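Local coordinates for protein terminase large subunit (Bacillus phage spp1, PDB 2WBN) that packages viral DNA into empty capsids as an ATP-driven motor and cuts the genome through its metal-dependent nuclease domain, the part described here, at residues P29-D42 / L147-R159. Residues are numbered along the deposited sequence; the frame is centred on the assembly and turned at random.
Sequences PFENLQIEEGIITD and LDELDAIVIDPLR
The carbonyl oxygen Ile40 O is gripped side-on by Arg159, whose NE (2.9 Å) and NH2 both donate to it from the same face of the carbonyl plane. The arginine chain runs extended from CG to NE and carries the guanidinium out to Ile40 O, which lies close to the group's plane. NH2 then spans a salt bridge to Asp42 OD1 (3.0 Å), met on the anti side, so two acceptors fix the group's rotation. Next to it Asp156 works as a two-pronged acceptor: OD1 takes Gly38 N (2.9 Å) and Leu158 N from opposite faces of the carboxylate, the latter bond closing an Asx turn, while OD2 receives Ile40 N. With CG anti to its own N (chi1 -171°), this buried carboxylate reaches across to the type II turn Glu36–Ile39 and organises the chain just beyond it.

The far end repeats the principle with an amide. Asn32 ND2 donates to Leu147 O (3.0 Å) and Leu150 O (3.1 Å), both nearly in the amide plane, which fixes the rotation of the amide, while Ile153 CD1 touches it obliquely. Asp148 OD1 meanwhile accepts Phe30 N at 2.7 Å, and the Phe30 ring turns an edge to Leu147 CB.

Between these polar ends the backbones pair in parallel, Gln34 bonding to Ile153 O and Ile155 N. Leu33 CD2 lies against Ile153 CB (3.6 Å) on the side where helix 161–169 packs; on the other, Ile39 CG2 meets Val154 CG1. The arrangement is a parallel edge-strand pairing, with strand 33–35 extending the central mixed sheet of the RNase H-like nuclease fold beyond strand 152–155.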
ATOM      1  N   PRO A  29       5.691   1.878  16.408  1.00 51.83           N
ATOM      2  CA  PRO A  29       6.040   2.163  15.028  1.00 51.74           C
ATOM      3  C   PRO A  29       5.258   3.343  14.448  1.00 51.13           C
ATOM      4  O   PRO A  29       4.201   3.713  14.963  1.00 52.01           O
ATOM      5  CB  PRO A  29       5.630   0.883  14.305  1.00 51.68           C
ATOM      6  CG  PRO A  29       4.463   0.393  15.089  1.00 51.86           C
ATOM      7  CD  PRO A  29       4.766   0.737  16.511  1.00 52.21           C
ATOM      8  N   PHE A  30       5.771   3.893  13.352  1.00 50.44           N
ATOM      9  CA  PHE A  30       5.073   4.914  12.571  1.00 49.32           C
ATOM     10  C   PHE A  30       4.656   6.128  13.404  1.00 48.81           C
ATOM     11  O   PHE A  30       3.560   6.687  13.236  1.00 47.03           O
ATOM     12  CB  PHE A  30       3.856   4.319  11.847  1.00 49.79           C
ATOM     13  CG  PHE A  30       4.196   3.253  10.831  1.00 49.47           C
ATOM     14  CD1 PHE A  30       3.605   1.992  10.893  1.00 50.77           C
ATOM     15  CD2 PHE A  30       5.077   3.527   9.793  1.00 49.76           C
ATOM     16  CE1 PHE A  30       3.903   1.009   9.937  1.00 50.03           C
ATOM     17  CE2 PHE A  30       5.387   2.569   8.848  1.00 49.84           C
ATOM     18  CZ  PHE A  30       4.795   1.293   8.916  1.00 49.24           C
ATOM     19  N   GLU A  31       5.552   6.559  14.293  1.00 48.00           N
ATOM     20  CA  GLU A  31       5.368   7.831  14.985  1.00 47.53           C
ATOM     21  C   GLU A  31       5.172   8.942  13.964  1.00 46.49           C
ATOM     22  O   GLU A  31       4.527   9.944  14.263  1.00 47.74           O
ATOM     23  CB  GLU A  31       6.560   8.138  15.888  1.00 47.75           C
ATOM     24  CG  GLU A  31       6.685   7.196  17.083  1.00 49.24           C
ATOM     25  CD  GLU A  31       7.910   7.497  17.926  1.00 51.41           C
ATOM     26  OE1 GLU A  31       8.193   8.686  18.129  1.00 51.47           O
ATOM     27  OE2 GLU A  31       8.579   6.544  18.371  1.00 54.65           O
ATOM     28  N   ASN A  32       5.691   8.736  12.755  1.00 45.41           N
ATOM     29  CA  ASN A  32       5.524   9.668  11.629  1.00 44.63           C
ATOM     30  C   ASN A  32       4.117   9.829  11.015  1.00 44.14           C
ATOM     31  O   ASN A  32       3.959  10.560  10.032  1.00 44.25           O
ATOM     32  CB  ASN A  32       6.514   9.317  10.516  1.00 43.92           C
ATOM     33  CG  ASN A  32       6.236   7.979   9.881  1.00 43.89           C
ATOM     34  OD1 ASN A  32       5.284   7.306  10.259  1.00 42.59           O
ATOM     35  ND2 ASN A  32       7.066   7.587   8.907  1.00 39.67           N
ATOM     36  N   LEU A  33       3.102   9.195  11.582  1.00 44.00           N
ATOM     37  CA  LEU A  33       1.757   9.237  10.983  1.00 44.02           C
ATOM     38  C   LEU A  33       1.067  10.567  11.202  1.00 44.13           C
ATOM     39  O   LEU A  33       1.097  11.089  12.313  1.00 42.57           O
ATOM     40  CB  LEU A  33       0.859   8.121  11.530  1.00 44.75           C
ATOM     41  CG  LEU A  33       1.102   6.694  11.043  1.00 46.66           C
ATOM     42  CD1 LEU A  33       0.004   5.780  11.610  1.00 47.59           C
ATOM     43  CD2 LEU A  33       1.105   6.641   9.529  1.00 48.23           C
ATOM     44  N   GLN A  34       0.512  11.118  10.115  1.00 43.88           N
ATOM     45  CA  GLN A  34      -0.283  12.330  10.149  1.00 45.53           C
ATOM     46  C   GLN A  34      -1.686  11.942   9.640  1.00 45.47           C
ATOM     47  O   GLN A  34      -1.887  11.675   8.457  1.00 46.71           O
ATOM     48  CB  GLN A  34       0.390  13.420   9.311  1.00 45.65           C
ATOM     49  CG  GLN A  34      -0.079  14.797   9.610  1.00 47.55           C
ATOM     50  CD  GLN A  34       0.448  15.404  10.924  1.00 43.29           C
ATOM     51  OE1 GLN A  34      -0.176  16.300  11.455  1.00 53.09           O
ATOM     52  NE2 GLN A  34       1.603  14.956  11.399  1.00 44.03           N
ATOM     53  N   ILE A  35      -2.625  11.817  10.571  1.00 46.29           N
ATOM     54  CA  ILE A  35      -3.942  11.242  10.290  1.00 46.44           C
ATOM     55  C   ILE A  35      -5.016  12.170  10.815  1.00 47.16           C
ATOM     56  O   ILE A  35      -5.106  12.434  12.028  1.00 45.66           O
ATOM     57  CB  ILE A  35      -4.177   9.864  10.959  1.00 47.08           C
ATOM     58  CG1 ILE A  35      -3.067   8.872  10.631  1.00 47.52           C
ATOM     59  CG2 ILE A  35      -5.568   9.305  10.522  1.00 47.05           C
ATOM     60  CD1 ILE A  35      -3.259   7.471  11.247  1.00 48.24           C
ATOM     61  N   GLU A  36      -5.859  12.640   9.899  1.00 47.50           N
ATOM     62  CA  GLU A  36      -6.936  13.536  10.274  1.00 48.22           C
ATOM     63  C   GLU A  36      -7.906  13.634   9.108  1.00 47.20           C
ATOM     64  O   GLU A  36      -7.489  13.727   7.951  1.00 46.31           O
ATOM     65  CB  GLU A  36      -6.371  14.897  10.612  1.00 49.20           C
ATOM     66  CG  GLU A  36      -7.399  15.903  11.135  1.00 51.96           C
ATOM     67  CD  GLU A  36      -6.745  17.124  11.723  1.00 56.40           C
ATOM     68  OE1 GLU A  36      -6.325  18.018  10.940  1.00 59.50           O
ATOM     69  OE2 GLU A  36      -6.683  17.205  12.975  1.00 58.54           O
ATOM     70  N   GLU A  37      -9.192  13.600   9.422  1.00 47.32           N
ATOM     71  CA  GLU A  37     -10.245  13.723   8.416  1.00 47.43           C
ATOM     72  C   GLU A  37     -10.122  15.077   7.731  1.00 47.05           C
ATOM     73  O   GLU A  37      -9.986  16.103   8.396  1.00 45.98           O
ATOM     74  CB  GLU A  37     -11.646  13.572   9.037  1.00 48.51           C
ATOM     75  CG  GLU A  37     -11.947  12.174   9.592  1.00 50.26           C
ATOM     76  CD  GLU A  37     -13.410  11.974   9.983  1.00 53.51           C
ATOM     77  OE1 GLU A  37     -14.100  12.971  10.237  1.00 56.89           O
ATOM     78  OE2 GLU A  37     -13.869  10.815  10.018  1.00 57.72           O
ATOM     79  N   GLY A  38     -10.157  15.054   6.398  1.00 46.72           N
ATOM     80  CA  GLY A  38      -9.968  16.243   5.589  1.00 46.90           C
ATOM     81  C   GLY A  38      -8.550  16.737   5.380  1.00 46.58           C
ATOM     82  O   GLY A  38      -8.367  17.743   4.732  1.00 45.52           O
ATOM     83  N   ILE A  39      -7.542  16.041   5.904  1.00 46.13           N
ATOM     84  CA  ILE A  39      -6.160  16.522   5.835  1.00 46.30           C
ATOM     85  C   ILE A  39      -5.615  16.579   4.394  1.00 46.81           C
ATOM     86  O   ILE A  39      -4.658  17.303   4.125  1.00 45.72           O
ATOM     87  CB  ILE A  39      -5.231  15.651   6.740  1.00 47.03           C
ATOM     88  CG1 ILE A  39      -3.953  16.396   7.123  1.00 47.91           C
ATOM     89  CG2 ILE A  39      -4.935  14.283   6.072  1.00 44.92           C
ATOM     90  CD1 ILE A  39      -3.141  15.644   8.191  1.00 49.56           C
ATOM     91  N   ILE A  40      -6.212  15.821   3.471  1.00 46.30           N
ATOM     92  CA  ILE A  40      -5.861  15.922   2.046  1.00 47.19           C
ATOM     93  C   ILE A  40      -7.057  16.503   1.287  1.00 47.38           C
ATOM     94  O   ILE A  40      -8.134  15.914   1.305  1.00 47.37           O
ATOM     95  CB  ILE A  40      -5.465  14.551   1.445  1.00 47.02           C
ATOM     96  CG1 ILE A  40      -4.191  14.022   2.124  1.00 47.73           C
ATOM     97  CG2 ILE A  40      -5.247  14.674  -0.060  1.00 47.44           C
ATOM     98  CD1 ILE A  40      -3.948  12.535   1.964  1.00 45.00           C
ATOM     99  N   THR A  41      -6.872  17.663   0.646  1.00 48.12           N
ATOM    100  CA  THR A  41      -7.963  18.326  -0.092  1.00 48.10           C
ATOM    101  C   THR A  41      -8.095  17.800  -1.524  1.00 49.07           C
ATOM    102  O   THR A  41      -7.173  17.197  -2.097  1.00 48.87           O
ATOM    103  CB  THR A  41      -7.789  19.871  -0.170  1.00 48.21           C
ATOM    104  OG1 THR A  41      -6.582  20.178  -0.872  1.00 46.89           O
ATOM    105  CG2 THR A  41      -7.764  20.525   1.226  1.00 47.23           C
ATOM    106  N   ASP A  42      -9.263  18.033  -2.099  1.00 49.97           N
ATOM    107  CA  ASP A  42      -9.508  17.710  -3.502  1.00 50.88           C
ATOM    108  C   ASP A  42      -8.486  18.395  -4.424  1.00 50.96           C
ATOM    109  O   ASP A  42      -7.996  17.790  -5.383  1.00 51.26           O
ATOM    110  CB  ASP A  42     -10.923  18.148  -3.878  1.00 51.35           C
ATOM    111  CG  ASP A  42     -11.981  17.115  -3.516  1.00 52.46           C
ATOM    112  OD1 ASP A  42     -11.669  16.075  -2.878  1.00 53.32           O
ATOM    113  OD2 ASP A  42     -13.153  17.363  -3.876  1.00 55.65           O
ATOM    114  N   LEU A 147       9.445   2.760   5.274  1.00 46.45           N
ATOM    115  CA  LEU A 147       8.222   3.514   5.534  1.00 47.00           C
ATOM    116  C   LEU A 147       8.261   4.247   6.893  1.00 47.24           C
ATOM    117  O   LEU A 147       7.849   5.414   6.998  1.00 47.78           O
ATOM    118  CB  LEU A 147       7.007   2.586   5.442  1.00 47.02           C
ATOM    119  CG  LEU A 147       6.621   2.064   4.053  1.00 47.09           C
ATOM    120  CD1 LEU A 147       5.539   0.996   4.210  1.00 44.17           C
ATOM    121  CD2 LEU A 147       6.148   3.206   3.128  1.00 44.57           C
ATOM    122  N   ASP A 148       8.764   3.575   7.926  1.00 47.50           N
ATOM    123  CA  ASP A 148       8.852   4.155   9.263  1.00 47.62           C
ATOM    124  C   ASP A 148       9.844   5.320   9.351  1.00 48.04           C
ATOM    125  O   ASP A 148       9.710   6.191  10.213  1.00 47.62           O
ATOM    126  CB  ASP A 148       9.245   3.092  10.279  1.00 48.31           C
ATOM    127  CG  ASP A 148       9.364   3.638  11.690  1.00 48.99           C
ATOM    128  OD1 ASP A 148       8.330   3.867  12.349  1.00 53.88           O
ATOM    129  OD2 ASP A 148      10.498   3.816  12.152  1.00 49.56           O
ATOM    130  N   GLU A 149      10.825   5.339   8.456  1.00 48.12           N
ATOM    131  CA  GLU A 149      11.824   6.396   8.462  1.00 48.69           C
ATOM    132  C   GLU A 149      11.433   7.636   7.657  1.00 47.85           C
ATOM    133  O   GLU A 149      12.182   8.604   7.616  1.00 47.48           O
ATOM    134  CB  GLU A 149      13.180   5.842   8.030  1.00 49.36           C
ATOM    135  CG  GLU A 149      14.011   5.418   9.235  1.00 51.36           C
ATOM    136  CD  GLU A 149      15.101   4.437   8.891  1.00 55.16           C
ATOM    137  OE1 GLU A 149      15.312   4.154   7.689  1.00 55.88           O
ATOM    138  OE2 GLU A 149      15.739   3.932   9.840  1.00 57.77           O
ATOM    139  N   LEU A 150      10.252   7.626   7.048  1.00 46.87           N
ATOM    140  CA  LEU A 150       9.780   8.808   6.332  1.00 46.17           C
ATOM    141  C   LEU A 150       9.501   9.943   7.317  1.00 46.20           C
ATOM    142  O   LEU A 150       9.275   9.713   8.499  1.00 45.97           O
ATOM    143  CB  LEU A 150       8.529   8.481   5.507  1.00 45.85           C
ATOM    144  CG  LEU A 150       8.740   7.543   4.320  1.00 44.42           C
ATOM    145  CD1 LEU A 150       7.420   6.861   3.878  1.00 44.91           C
ATOM    146  CD2 LEU A 150       9.409   8.248   3.132  1.00 44.02           C
ATOM    147  N   ASP A 151       9.537  11.173   6.824  1.00 46.23           N
ATOM    148  CA  ASP A 151       9.248  12.343   7.673  1.00 45.97           C
ATOM    149  C   ASP A 151       7.781  12.373   8.055  1.00 45.36           C
ATOM    150  O   ASP A 151       7.453  12.674   9.197  1.00 45.90           O
ATOM    151  CB  ASP A 151       9.650  13.639   6.978  1.00 45.62           C
ATOM    152  CG  ASP A 151      11.140  13.899   7.056  1.00 47.94           C
ATOM    153  OD1 ASP A 151      11.877  13.085   7.668  1.00 50.46           O
ATOM    154  OD2 ASP A 151      11.586  14.917   6.493  1.00 49.05           O
ATOM    155  N   ALA A 152       6.904  12.038   7.110  1.00 44.67           N
ATOM    156  CA  ALA A 152       5.480  11.959   7.394  1.00 44.06           C
ATOM    157  C   ALA A 152       4.772  10.973   6.469  1.00 43.72           C
ATOM    158  O   ALA A 152       5.053  10.937   5.263  1.00 43.95           O
ATOM    159  CB  ALA A 152       4.853  13.356   7.266  1.00 44.07           C
ATOM    160  N   ILE A 153       3.863  10.187   7.044  1.00 42.41           N
ATOM    161  CA  ILE A 153       2.897   9.394   6.272  1.00 42.83           C
ATOM    162  C   ILE A 153       1.533  10.013   6.514  1.00 42.29           C
ATOM    163  O   ILE A 153       1.021   9.954   7.634  1.00 42.33           O
ATOM    164  CB  ILE A 153       2.875   7.937   6.723  1.00 41.80           C
ATOM    165  CG1 ILE A 153       4.245   7.297   6.499  1.00 42.39           C
ATOM    166  CG2 ILE A 153       1.757   7.134   5.986  1.00 42.46           C
ATOM    167  CD1 ILE A 153       4.378   5.908   7.121  1.00 41.74           C
ATOM    168  N   VAL A 154       0.957  10.591   5.459  1.00 42.61           N
ATOM    169  CA  VAL A 154      -0.198  11.479   5.562  1.00 42.50           C
ATOM    170  C   VAL A 154      -1.405  10.751   5.027  1.00 42.90           C
ATOM    171  O   VAL A 154      -1.438  10.353   3.851  1.00 44.06           O
ATOM    172  CB  VAL A 154      -0.007  12.806   4.787  1.00 42.34           C
ATOM    173  CG1 VAL A 154      -1.183  13.741   5.022  1.00 41.88           C
ATOM    174  CG2 VAL A 154       1.296  13.488   5.191  1.00 43.77           C
ATOM    175  N   ILE A 155      -2.394  10.578   5.893  1.00 42.83           N
ATOM    176  CA  ILE A 155      -3.557   9.764   5.602  1.00 43.76           C
ATOM    177  C   ILE A 155      -4.820  10.485   6.037  1.00 43.81           C
ATOM    178  O   ILE A 155      -4.953  10.916   7.192  1.00 44.28           O
ATOM    179  CB  ILE A 155      -3.511   8.387   6.325  1.00 43.27           C
ATOM    180  CG1 ILE A 155      -2.167   7.672   6.122  1.00 43.89           C
ATOM    181  CG2 ILE A 155      -4.687   7.462   5.830  1.00 45.14           C
ATOM    182  CD1 ILE A 155      -1.942   6.538   7.132  1.00 42.12           C
ATOM    183  N   ASP A 156      -5.763  10.567   5.112  1.00 44.34           N
ATOM    184  CA  ASP A 156      -7.067  11.142   5.363  1.00 44.42           C
ATOM    185  C   ASP A 156      -8.073   9.989   5.459  1.00 44.78           C
ATOM    186  O   ASP A 156      -8.372   9.332   4.435  1.00 45.48           O
ATOM    187  CB  ASP A 156      -7.403  12.040   4.189  1.00 44.64           C
ATOM    188  CG  ASP A 156      -8.642  12.888   4.400  1.00 45.34           C
ATOM    189  OD1 ASP A 156      -9.534  12.522   5.211  1.00 48.12           O
ATOM    190  OD2 ASP A 156      -8.725  13.929   3.699  1.00 45.29           O
ATOM    191  N   PRO A 157      -8.599   9.725   6.668  1.00 45.16           N
ATOM    192  CA  PRO A 157      -9.544   8.631   6.806  1.00 45.21           C
ATOM    193  C   PRO A 157     -10.814   8.787   5.975  1.00 45.29           C
ATOM    194  O   PRO A 157     -11.525   7.831   5.772  1.00 44.85           O
ATOM    195  CB  PRO A 157      -9.874   8.626   8.298  1.00 44.95           C
ATOM    196  CG  PRO A 157      -8.809   9.343   8.933  1.00 46.90           C
ATOM    197  CD  PRO A 157      -8.390  10.404   7.959  1.00 45.07           C
ATOM    198  N   LEU A 158     -11.136   9.998   5.533  1.00 46.42           N
ATOM    199  CA  LEU A 158     -12.284  10.181   4.649  1.00 45.74           C
ATOM    200  C   LEU A 158     -12.066   9.557   3.270  1.00 46.05           C
ATOM    201  O   LEU A 158     -13.030   9.159   2.611  1.00 45.72           O
ATOM    202  CB  LEU A 158     -12.610  11.679   4.514  1.00 46.57           C
ATOM    203  CG  LEU A 158     -13.026  12.382   5.799  1.00 46.91           C
ATOM    204  CD1 LEU A 158     -13.397  13.876   5.545  1.00 47.80           C
ATOM    205  CD2 LEU A 158     -14.205  11.663   6.425  1.00 47.90           C
ATOM    206  N   ARG A 159     -10.804   9.470   2.842  1.00 45.26           N
ATOM    207  CA  ARG A 159     -10.438   8.915   1.545  1.00 45.41           C
ATOM    208  C   ARG A 159     -10.015   7.480   1.652  1.00 44.94           C
ATOM    209  O   ARG A 159     -10.395   6.662   0.803  1.00 45.51           O
ATOM    210  CB  ARG A 159      -9.264   9.690   0.945  1.00 45.06           C
ATOM    211  CG  ARG A 159      -9.544  11.135   0.753  1.00 45.46           C
ATOM    212  CD  ARG A 159      -8.350  11.919   0.211  1.00 44.67           C
ATOM    213  NE  ARG A 159      -8.727  13.318   0.117  1.00 45.94           N
ATOM    214  CZ  ARG A 159      -9.384  13.860  -0.908  1.00 47.86           C
ATOM    215  NH1 ARG A 159      -9.711  13.138  -1.977  1.00 47.27           N
ATOM    216  NH2 ARG A 159      -9.707  15.141  -0.860  1.00 47.99           N
TER
HETATM  217  O   HOH W   1       8.371   5.299  14.837  1.00 50.81           O
HETATM  218  O   HOH W   2       7.934   6.822  12.461  1.00 49.51           O